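PDB 3HRT: metalloregulator ScaR from Streptococcus gordonii, which probably acts as a metal-dependent, DNA-binding transcription regulator of the DtxR/MntR family, working as a homodimer that responds to transition metal ions. Local coordinates for residues V68-R73 and P129-L134; H75-V80 and D117-C122; H188-E193 and L201-A206. All coordinates share one frame; numbering follows the deposited sequence.

Interaction 1 (V68-R73 and P129-L134); sequences VSDLYR and PAKGEL
Ser69 OG gives its proton to Glu133 O at 2.7 Å, the shortest polar bond of this contact. With chi1 165° the hydroxyl lies beside its own carbonyl carbon and meets the Glu133 carbonyl nearly end-on, with a C=O...O angle of 171°. The acceptor is the last residue of a type II beta turn, Ala130 to Glu133, with Gly132 at positive phi. Pro129 CG packs 3.4 Å from Ser69 OG.

One helical turn on, the bent Arg73 side chain slides past Pro129 in the opposite direction. Its NH1 makes a weak bond to Pro129 O at 2.9 Å. The stronger hold is a salt bridge from NH2 to Asp113. Lys131 folds to bring NZ to Asp70 OD2, a salt bridge of 3.3 Å on the syn side, 25° out of the carboxylate plane. Lys131 crosses Arg73 at about a right angle. The two cations lie near each other, which Asp70 and Asp113 probably offset.

A turn-containing loop thus packs on one face of a long helix, 62-85, held by a hydroxyl-to-carbonyl bond and a salt bridge. Helix 4-13 packs on Val68, Leu71 and Tyr72, while Asp113 ties Arg73 to helix 106-116.

Interaction 2 (H75-V80 and D117-C122); sequences HRLIEV and DYPKAC. With CD (cadmium ion), chain D; SO4 (sulfate ion), chain C.
Glu79 and Cys122 meet through a shared cadmium ion. The metal lies 2.4 Å from Glu79 OE1 and 2.5 Å from Cys122 SG, while those two ligand atoms stay 3.9 Å apart. Both residues are zinc ligands in a structure of this protein, as are His124 and Asp159, consistent with cadmium occupying that site. Glu79 is extended beyond CG and reaches the ion with one oxygen. Cys122 SG sits between its backbone N and carbonyl carbon (chi1 78°), which places the sulfur beside the cadmium.

A second shell supports the carboxylate. His75 NE2, one turn earlier, makes a weak bond of 2.9 Å to Glu79 OE2, the oxygen not bonded to the metal. Glu79 OE2 lies close to Asp159 OD1, two like charges. His75 NE2 also bonds Asp159, and this shared N-H probably offsets their closeness.

Between the two segments the remaining contacts are mostly apolar. Arg76 CB lies against Cys122 CB at 3.7 Å, at the closest backbone approach. From there the Arg76 chain runs out extended. Its NH1 bonds Thr127 O, and its NH2 pairs with Glu137 and with a sulfate probably taken from the crystallisation liquor. The sulfate oxygen O2 is 2.8 Å from Arg76 NH2 and lies at the edge of the guanidinium. Val80 CG2 covers Cys122 CA at 3.8 Å. Leu77 CD2 meets the Pro119 ring at CG, 4.1 Å away, the two side chains crossing at about a right angle.

Helix 106-116 ends in a Schellman motif at Asp117. The loop beyond it then runs across helix 62-85 to the metal, and Leu77 also packs on Val109 and Asp113 of helix 106-116.

Interaction 3 (H188-E193 and L201-A206); sequences HLYSLE and LAQPIA
Tyr190 and Leu201 form an antiparallel hydrogen-bonded pair, their CA atoms 5.0 Å apart. Two bonds close the pair. Tyr190 N reaches Leu201 O at 2.9 Å. Leu201 N reaches Tyr190 O at 2.8 Å. A CA-H...O contact from Leu189 CA adds a second approach to Leu201 O at 3.4 Å. Past Leu201 the second segment leaves the strand. It turns through Ala202 and Gln203 into Pro204 to Ala206, which have helical backbone angles without the regular bonds.

This loop packs on the Tyr190 ring. Tyr190 CG is anti to the carbonyl carbon (chi1 -62°), and the ring lies beside Gln203 and Ala206. Ala206 CB lies over one face as a CH-pi contact, 4.1 Å from the ring centroid. Gln203 CG comes to the edge of the ring in its plane, 3.5 Å from Tyr190 CE2. The Gln203 amide is tilted 62° from the ring plane. Tyr183 of the next strand stacks on Tyr190.

Tyr190 and Leu201 project to the same face of the sheet, and their CB atoms touch. Leu192 is turned to that side as well. The Leu192 and Leu201 side chains cross at a slant and meet through their CD1 atoms. Leu143 packs on Tyr190, Leu201 and Ala206, and Tyr166 of helix 161-168 packs on Leu201.

The contact lies in the FeoA, SH3-like region, away from the metal-binding residues. Its chemistry is that of the open end of a hairpin: paired backbone amides fix the register, while apolar and aromatic packing holds the loop that follows against the sheet without a salt bridge between the segments.

After the N-terminal helices and a two-stranded sheet, the chain enters helix 62-85, which supplies the first segment of both interaction 1 and interaction 2. Interaction 2 closes the shorter loop, when 117-122 returns after helices 90-101 and 106-116. Interaction 1 closes a wider loop around it, when 129-134 comes back to an earlier part of the same helix. The two are therefore nested, with centres 11 Å apart, and together bind one loop along one helix. Interaction 3 follows in series and closes a short hairpin in the FeoA region. Its centre is 31 Å from that of interaction 1 and 29 Å from that of interaction 2, on the opposite side of the chain's centre, and it touches neither.

Interaction 1 (V68-R73 and P129-L134)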
loop_
_atom_site.group_PDB
_atom_site.type_symbol
_atom_site.label_atom_id
_atom_site.label_comp_id
_atom_site.label_asym_id
_atom_site.label_seq_id
_atom_site.Cartn_x
_atom_site.Cartn_y
_atom_site.Cartn_z
ATOM N N VAL A 68 1.435 -19.784 -5.883
ATOM C CA VAL A 68 2.065 -19.806 -4.561
ATOM C C VAL A 68 3.327 -18.952 -4.547
ATOM O O VAL A 68 3.576 -18.234 -3.593
ATOM C CB VAL A 68 2.398 -21.267 -4.117
ATOM C CG1 VAL A 68 3.524 -21.292 -3.063
ATOM C CG2 VAL A 68 1.138 -21.991 -3.591
ATOM N N SER A 69 4.114 -19.023 -5.617
ATOM C CA SER A 69 5.289 -18.164 -5.733
ATOM C C SER A 69 4.926 -16.699 -5.589
ATOM O O SER A 69 5.506 -16.006 -4.756
ATOM C CB SER A 69 5.987 -18.362 -7.067
ATOM O OG SER A 69 6.896 -17.302 -7.288
ATOM N N ASP A 70 3.982 -16.221 -6.406
ATOM C CA ASP A 70 3.546 -14.820 -6.343
ATOM C C ASP A 70 3.159 -14.331 -4.968
ATOM O O ASP A 70 3.701 -13.341 -4.496
ATOM C CB ASP A 70 2.394 -14.553 -7.285
ATOM C CG ASP A 70 2.847 -13.905 -8.554
ATOM O OD1 ASP A 70 2.162 -12.961 -9.001
ATOM O OD2 ASP A 70 3.904 -14.329 -9.087
ATOM N N LEU A 71 2.203 -15.004 -4.341
ATOM C CA LEU A 71 1.851 -14.683 -2.968
ATOM C C LEU A 71 3.096 -14.407 -2.147
ATOM O O LEU A 71 3.101 -13.505 -1.307
ATOM C CB LEU A 71 1.057 -15.819 -2.338
ATOM C CG LEU A 71 -0.103 -16.238 -3.236
ATOM C CD1 LEU A 71 -0.956 -17.312 -2.554
ATOM C CD2 LEU A 71 -0.963 -15.025 -3.678
ATOM N N TYR A 72 4.153 -15.178 -2.403
ATOM C CA TYR A 72 5.386 -15.073 -1.635
ATOM C C TYR A 72 6.265 -13.896 -2.034
ATOM O O TYR A 72 6.835 -13.257 -1.156
ATOM C CB TYR A 72 6.178 -16.389 -1.642
ATOM C CG TYR A 72 5.743 -17.388 -0.585
ATOM C CD1 TYR A 72 6.159 -17.271 0.723
ATOM C CD2 TYR A 72 4.918 -18.446 -0.901
ATOM C CE1 TYR A 72 5.759 -18.181 1.688
ATOM C CE2 TYR A 72 4.513 -19.358 0.058
ATOM C CZ TYR A 72 4.939 -19.224 1.349
ATOM O OH TYR A 72 4.547 -20.145 2.304
ATOM N N ARG A 73 6.385 -13.593 -3.328
ATOM C CA ARG A 73 7.023 -12.324 -3.743
ATOM C C ARG A 73 6.396 -11.134 -3.042
ATOM O O ARG A 73 7.076 -10.343 -2.399
ATOM C CB ARG A 73 6.853 -12.085 -5.228
ATOM C CG ARG A 73 8.018 -12.500 -6.053
ATOM C CD ARG A 73 7.808 -12.064 -7.469
ATOM N NE ARG A 73 8.181 -10.675 -7.602
ATOM C CZ ARG A 73 9.328 -10.268 -8.132
ATOM N NH1 ARG A 73 10.192 -11.160 -8.594
ATOM N NH2 ARG A 73 9.608 -8.973 -8.218
ATOM N N PRO A 129 11.436 -15.203 -4.897
ATOM C CA PRO A 129 11.537 -15.708 -6.267
ATOM C C PRO A 129 11.376 -14.596 -7.302
ATOM O O PRO A 129 10.770 -13.570 -7.036
ATOM C CB PRO A 129 10.357 -16.668 -6.350
ATOM C CG PRO A 129 9.401 -16.133 -5.351
ATOM C CD PRO A 129 10.257 -15.743 -4.212
ATOM N N ALA A 130 11.920 -14.800 -8.487
ATOM C CA ALA A 130 11.681 -13.855 -9.562
ATOM C C ALA A 130 10.222 -13.917 -10.059
ATOM O O ALA A 130 9.449 -14.812 -9.676
ATOM C CB ALA A 130 12.646 -14.102 -10.701
ATOM N N LYS A 131 9.854 -12.942 -10.895
ATOM C CA LYS A 131 8.560 -12.901 -11.574
ATOM C C LYS A 131 8.388 -14.193 -12.333
ATOM O O LYS A 131 9.142 -14.436 -13.265
ATOM C CB LYS A 131 8.591 -11.778 -12.614
ATOM C CG LYS A 131 7.474 -10.707 -12.563
ATOM C CD LYS A 131 6.106 -11.162 -13.078
ATOM C CE LYS A 131 5.192 -11.586 -11.914
ATOM N NZ LYS A 131 5.894 -12.399 -10.826
ATOM N N GLY A 132 7.412 -15.018 -11.953
ATOM C CA GLY A 132 7.084 -16.241 -12.700
ATOM C C GLY A 132 7.928 -17.492 -12.426
ATOM O O GLY A 132 7.695 -18.563 -12.994
ATOM N N GLU A 133 8.927 -17.339 -11.563
ATOM C CA GLU A 133 9.755 -18.437 -11.108
ATOM C C GLU A 133 9.082 -19.120 -9.935
ATOM O O GLU A 133 8.312 -18.500 -9.200
ATOM C CB GLU A 133 11.130 -17.918 -10.672
ATOM C CG GLU A 133 12.301 -18.293 -11.587
ATOM C CD GLU A 133 12.006 -18.090 -13.073
ATOM O OE1 GLU A 133 11.573 -16.981 -13.461
ATOM O OE2 GLU A 133 12.227 -19.043 -13.861
ATOM N N LEU A 134 9.375 -20.403 -9.761
ATOM C CA LEU A 134 8.832 -21.155 -8.649
ATOM C C LEU A 134 9.693 -20.864 -7.433
ATOM O O LEU A 134 10.865 -20.493 -7.565
ATOM C CB LEU A 134 8.801 -22.641 -8.984
ATOM C CG LEU A 134 7.649 -23.100 -9.886
ATOM C CD1 LEU A 134 7.216 -21.964 -10.806
ATOM C CD2 LEU A 134 7.976 -24.353 -10.693
#

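Interaction 2 (H75-V80 and D117-C122)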
loop_
_atom_site.group_PDB
_atom_site.type_symbol
_atom_site.label_atom_id
_atom_site.label_comp_id
_atom_site.label_asym_id
_atom_site.label_seq_id
_atom_site.Cartn_x
_atom_site.Cartn_y
_atom_site.Cartn_z
ATOM N N HIS A 75 4.205 -10.850 -0.431
ATOM C CA HIS A 75 4.402 -10.861 1.005
ATOM C C HIS A 75 5.794 -10.419 1.436
ATOM O O HIS A 75 5.944 -9.660 2.388
ATOM C CB HIS A 75 4.160 -12.270 1.510
ATOM C CG HIS A 75 4.386 -12.425 2.973
ATOM N ND1 HIS A 75 3.358 -12.615 3.868
ATOM C CD2 HIS A 75 5.524 -12.402 3.704
ATOM C CE1 HIS A 75 3.850 -12.710 5.088
ATOM N NE2 HIS A 75 5.162 -12.580 5.017
ATOM N N ARG A 76 6.808 -10.908 0.733
ATOM C CA ARG A 76 8.197 -10.733 1.150
ATOM C C ARG A 76 8.783 -9.376 0.754
ATOM O O ARG A 76 9.556 -8.777 1.512
ATOM C CB ARG A 76 9.046 -11.909 0.648
ATOM C CG ARG A 76 8.587 -13.222 1.290
ATOM C CD ARG A 76 9.490 -14.440 1.025
ATOM N NE ARG A 76 9.145 -15.552 1.909
ATOM C CZ ARG A 76 9.645 -16.773 1.782
ATOM N NH1 ARG A 76 10.493 -17.024 0.798
ATOM N NH2 ARG A 76 9.305 -17.737 2.632
ATOM N N LEU A 77 8.406 -8.894 -0.428
ATOM C CA LEU A 77 8.797 -7.565 -0.869
ATOM C C LEU A 77 8.151 -6.532 0.042
ATOM O O LEU A 77 8.819 -5.619 0.522
ATOM C CB LEU A 77 8.372 -7.342 -2.308
ATOM C CG LEU A 77 9.128 -8.137 -3.363
ATOM C CD1 LEU A 77 8.611 -7.830 -4.759
ATOM C CD2 LEU A 77 10.608 -7.837 -3.269
ATOM N N ILE A 78 6.858 -6.691 0.304
ATOM C CA ILE A 78 6.187 -5.789 1.225
ATOM C C ILE A 78 6.928 -5.715 2.562
ATOM O O ILE A 78 7.171 -4.624 3.103
ATOM C CB ILE A 78 4.722 -6.181 1.487
ATOM C CG1 ILE A 78 3.880 -6.017 0.216
ATOM C CG2 ILE A 78 4.140 -5.349 2.617
ATOM C CD1 ILE A 78 4.072 -4.697 -0.486
ATOM N N GLU A 79 7.282 -6.869 3.106
ATOM C CA GLU A 79 7.950 -6.886 4.389
ATOM C C GLU A 79 9.247 -6.141 4.326
ATOM O O GLU A 79 9.571 -5.388 5.245
ATOM C CB GLU A 79 8.217 -8.314 4.839
ATOM C CG GLU A 79 7.074 -8.916 5.632
ATOM C CD GLU A 79 7.338 -10.364 5.959
ATOM O OE1 GLU A 79 8.247 -10.915 5.300
ATOM O OE2 GLU A 79 6.660 -10.946 6.848
ATOM N N VAL A 80 10.006 -6.353 3.255
ATOM C CA VAL A 80 11.316 -5.704 3.145
ATOM C C VAL A 80 11.167 -4.188 3.152
ATOM O O VAL A 80 11.867 -3.477 3.869
ATOM C CB VAL A 80 12.046 -6.063 1.858
ATOM C CG1 VAL A 80 13.259 -5.119 1.662
ATOM C CG2 VAL A 80 12.428 -7.530 1.840
ATOM N N ASP A 117 15.849 -2.719 -5.226
ATOM C CA ASP A 117 17.045 -3.163 -5.911
ATOM C C ASP A 117 17.137 -4.664 -5.920
ATOM O O ASP A 117 18.217 -5.223 -5.759
ATOM C CB ASP A 117 18.303 -2.552 -5.307
ATOM C CG ASP A 117 19.469 -2.529 -6.296
ATOM O OD1 ASP A 117 19.412 -3.278 -7.304
ATOM O OD2 ASP A 117 20.434 -1.757 -6.064
ATOM N N TYR A 118 15.997 -5.315 -6.107
ATOM C CA TYR A 118 15.960 -6.757 -6.367
ATOM C C TYR A 118 16.551 -7.595 -5.229
ATOM O O TYR A 118 17.557 -8.289 -5.417
ATOM C CB TYR A 118 16.678 -7.067 -7.674
ATOM C CG TYR A 118 16.274 -6.150 -8.788
ATOM C CD1 TYR A 118 17.163 -5.209 -9.291
ATOM C CD2 TYR A 118 14.998 -6.206 -9.329
ATOM C CE1 TYR A 118 16.800 -4.347 -10.316
ATOM C CE2 TYR A 118 14.620 -5.356 -10.361
ATOM C CZ TYR A 118 15.522 -4.420 -10.852
ATOM O OH TYR A 118 15.154 -3.563 -11.880
ATOM N N PRO A 119 15.909 -7.528 -4.046
ATOM C CA PRO A 119 16.297 -8.252 -2.841
ATOM C C PRO A 119 16.074 -9.762 -3.049
ATOM O O PRO A 119 15.052 -10.176 -3.617
ATOM C CB PRO A 119 15.314 -7.730 -1.778
ATOM C CG PRO A 119 14.467 -6.788 -2.425
ATOM C CD PRO A 119 14.598 -6.887 -3.887
ATOM N N LYS A 120 17.006 -10.587 -2.592
ATOM C CA LYS A 120 16.834 -12.001 -2.800
ATOM C C LYS A 120 16.286 -12.659 -1.532
ATOM O O LYS A 120 16.039 -13.852 -1.508
ATOM C CB LYS A 120 18.142 -12.629 -3.275
ATOM C CG LYS A 120 18.694 -12.028 -4.572
ATOM C CD LYS A 120 19.900 -12.823 -5.109
ATOM C CE LYS A 120 20.456 -12.240 -6.429
ATOM N NZ LYS A 120 21.329 -13.177 -7.246
ATOM N N ALA A 121 16.047 -11.880 -0.488
ATOM C CA ALA A 121 15.572 -12.485 0.743
ATOM C C ALA A 121 14.864 -11.499 1.644
ATOM O O ALA A 121 15.337 -10.370 1.830
ATOM C CB ALA A 121 16.730 -13.104 1.479
ATOM N N CYS A 122 13.753 -11.929 2.236
ATOM C CA CYS A 122 13.013 -11.070 3.152
ATOM C C CYS A 122 13.775 -10.937 4.474
ATOM O O CYS A 122 14.785 -11.618 4.662
ATOM C CB CYS A 122 11.594 -11.584 3.341
ATOM S SG CYS A 122 11.427 -12.950 4.432
HETATM CD CD CD D . 9.331 -12.963 5.867
HETATM S S SO4 C . 7.530 -19.205 5.847
HETATM O O1 SO4 C . 7.346 -20.464 5.118
HETATM O O2 SO4 C . 7.784 -18.105 4.914
HETATM O O3 SO4 C . 6.317 -18.922 6.616
HETATM O O4 SO4 C . 8.681 -19.308 6.740
#

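Interaction 3 (H188-E193 and L201-A206)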
loop_
_atom_site.group_PDB
_atom_site.type_symbol
_atom_site.label_atom_id
_atom_site.label_comp_id
_atom_site.label_asym_id
_atom_site.label_seq_id
_atom_site.Cartn_x
_atom_site.Cartn_y
_atom_site.Cartn_z
ATOM N N HIS A 188 13.571 -34.740 24.723
ATOM C CA HIS A 188 12.840 -34.278 23.546
ATOM C C HIS A 188 13.016 -32.775 23.418
ATOM O O HIS A 188 12.100 -32.043 23.044
ATOM C CB HIS A 188 11.368 -34.685 23.607
ATOM C CG HIS A 188 11.157 -36.167 23.627
ATOM N ND1 HIS A 188 10.545 -36.820 24.675
ATOM C CD2 HIS A 188 11.490 -37.123 22.730
ATOM C CE1 HIS A 188 10.504 -38.114 24.419
ATOM N NE2 HIS A 188 11.071 -38.327 23.246
ATOM N N LEU A 189 14.227 -32.340 23.739
ATOM C CA LEU A 189 14.587 -30.942 23.764
ATOM C C LEU A 189 15.864 -30.706 23.002
ATOM O O LEU A 189 16.827 -31.464 23.107
ATOM C CB LEU A 189 14.838 -30.473 25.191
ATOM C CG LEU A 189 13.674 -30.402 26.167
ATOM C CD1 LEU A 189 13.957 -29.277 27.150
ATOM C CD2 LEU A 189 12.353 -30.180 25.437
ATOM N N TYR A 190 15.883 -29.614 22.258
ATOM C CA TYR A 190 17.123 -29.126 21.702
ATOM C C TYR A 190 17.673 -28.102 22.675
ATOM O O TYR A 190 16.940 -27.266 23.192
ATOM C CB TYR A 190 16.880 -28.571 20.303
ATOM C CG TYR A 190 16.386 -29.655 19.371
ATOM C CD1 TYR A 190 17.234 -30.227 18.422
ATOM C CD2 TYR A 190 15.081 -30.139 19.471
ATOM C CE1 TYR A 190 16.788 -31.234 17.581
ATOM C CE2 TYR A 190 14.621 -31.148 18.639
ATOM C CZ TYR A 190 15.478 -31.697 17.694
ATOM O OH TYR A 190 15.033 -32.706 16.861
ATOM N N SER A 191 18.953 -28.221 22.986
ATOM C CA SER A 191 19.578 -27.284 23.900
ATOM C C SER A 191 20.493 -26.366 23.107
ATOM O O SER A 191 21.246 -26.813 22.239
ATOM C CB SER A 191 20.330 -28.020 25.014
ATOM O OG SER A 191 20.675 -29.338 24.626
ATOM N N LEU A 192 20.405 -25.073 23.381
ATOM C CA LEU A 192 21.149 -24.104 22.595
ATOM C C LEU A 192 21.939 -23.197 23.508
ATOM O O LEU A 192 21.808 -23.269 24.726
ATOM C CB LEU A 192 20.210 -23.254 21.719
ATOM C CG LEU A 192 19.307 -23.969 20.707
ATOM C CD1 LEU A 192 18.213 -23.029 20.282
ATOM C CD2 LEU A 192 20.071 -24.500 19.492
ATOM N N GLU A 193 22.746 -22.336 22.903
ATOM C CA GLU A 193 23.553 -21.382 23.647
ATOM C C GLU A 193 23.800 -20.165 22.766
ATOM O O GLU A 193 24.554 -20.221 21.795
ATOM C CB GLU A 193 24.859 -22.047 24.113
ATOM C CG GLU A 193 26.066 -21.125 24.286
ATOM C CD GLU A 193 25.860 -20.047 25.332
ATOM O OE1 GLU A 193 26.406 -20.196 26.449
ATOM O OE2 GLU A 193 25.159 -19.051 25.036
ATOM N N LEU A 201 14.726 -25.677 23.748
ATOM C CA LEU A 201 13.716 -25.560 22.699
ATOM C C LEU A 201 12.931 -26.847 22.589
ATOM O O LEU A 201 13.526 -27.929 22.581
ATOM C CB LEU A 201 14.396 -25.358 21.353
ATOM C CG LEU A 201 14.625 -23.967 20.786
ATOM C CD1 LEU A 201 15.238 -24.123 19.408
ATOM C CD2 LEU A 201 13.316 -23.212 20.707
ATOM N N ALA A 202 11.610 -26.752 22.471
ATOM C CA ALA A 202 10.811 -27.955 22.236
ATOM C C ALA A 202 11.154 -28.531 20.860
ATOM O O ALA A 202 12.202 -28.236 20.303
ATOM C CB ALA A 202 9.324 -27.663 22.358
ATOM N N GLN A 203 10.282 -29.357 20.310
ATOM C CA GLN A 203 10.547 -29.919 18.996
ATOM C C GLN A 203 9.710 -29.198 17.945
ATOM O O GLN A 203 10.189 -28.937 16.852
ATOM C CB GLN A 203 10.287 -31.435 18.981
ATOM C CG GLN A 203 11.337 -32.258 18.222
ATOM C CD GLN A 203 11.028 -33.752 18.218
ATOM O OE1 GLN A 203 11.859 -34.578 18.606
ATOM N NE2 GLN A 203 9.821 -34.102 17.786
ATOM N N PRO A 204 8.450 -28.872 18.276
ATOM C CA PRO A 204 7.613 -28.102 17.352
ATOM C C PRO A 204 8.195 -26.718 17.037
ATOM O O PRO A 204 7.957 -26.209 15.941
ATOM C CB PRO A 204 6.292 -27.962 18.127
ATOM C CG PRO A 204 6.681 -28.182 19.560
ATOM C CD PRO A 204 7.674 -29.285 19.453
ATOM N N ILE A 205 8.936 -26.130 17.980
ATOM C CA ILE A 205 9.594 -24.832 17.787
ATOM C C ILE A 205 10.959 -24.994 17.114
ATOM O O ILE A 205 11.435 -24.085 16.434
ATOM C CB ILE A 205 9.748 -24.053 19.124
ATOM C CG1 ILE A 205 8.384 -23.675 19.703
ATOM C CG2 ILE A 205 10.575 -22.824 18.946
ATOM C CD1 ILE A 205 7.726 -24.804 20.550
ATOM N N ALA A 206 11.592 -26.149 17.297
ATOM C CA ALA A 206 12.846 -26.417 16.602
ATOM C C ALA A 206 12.607 -26.839 15.152
ATOM O O ALA A 206 13.540 -26.873 14.353
ATOM C CB ALA A 206 13.668 -27.446 17.338
#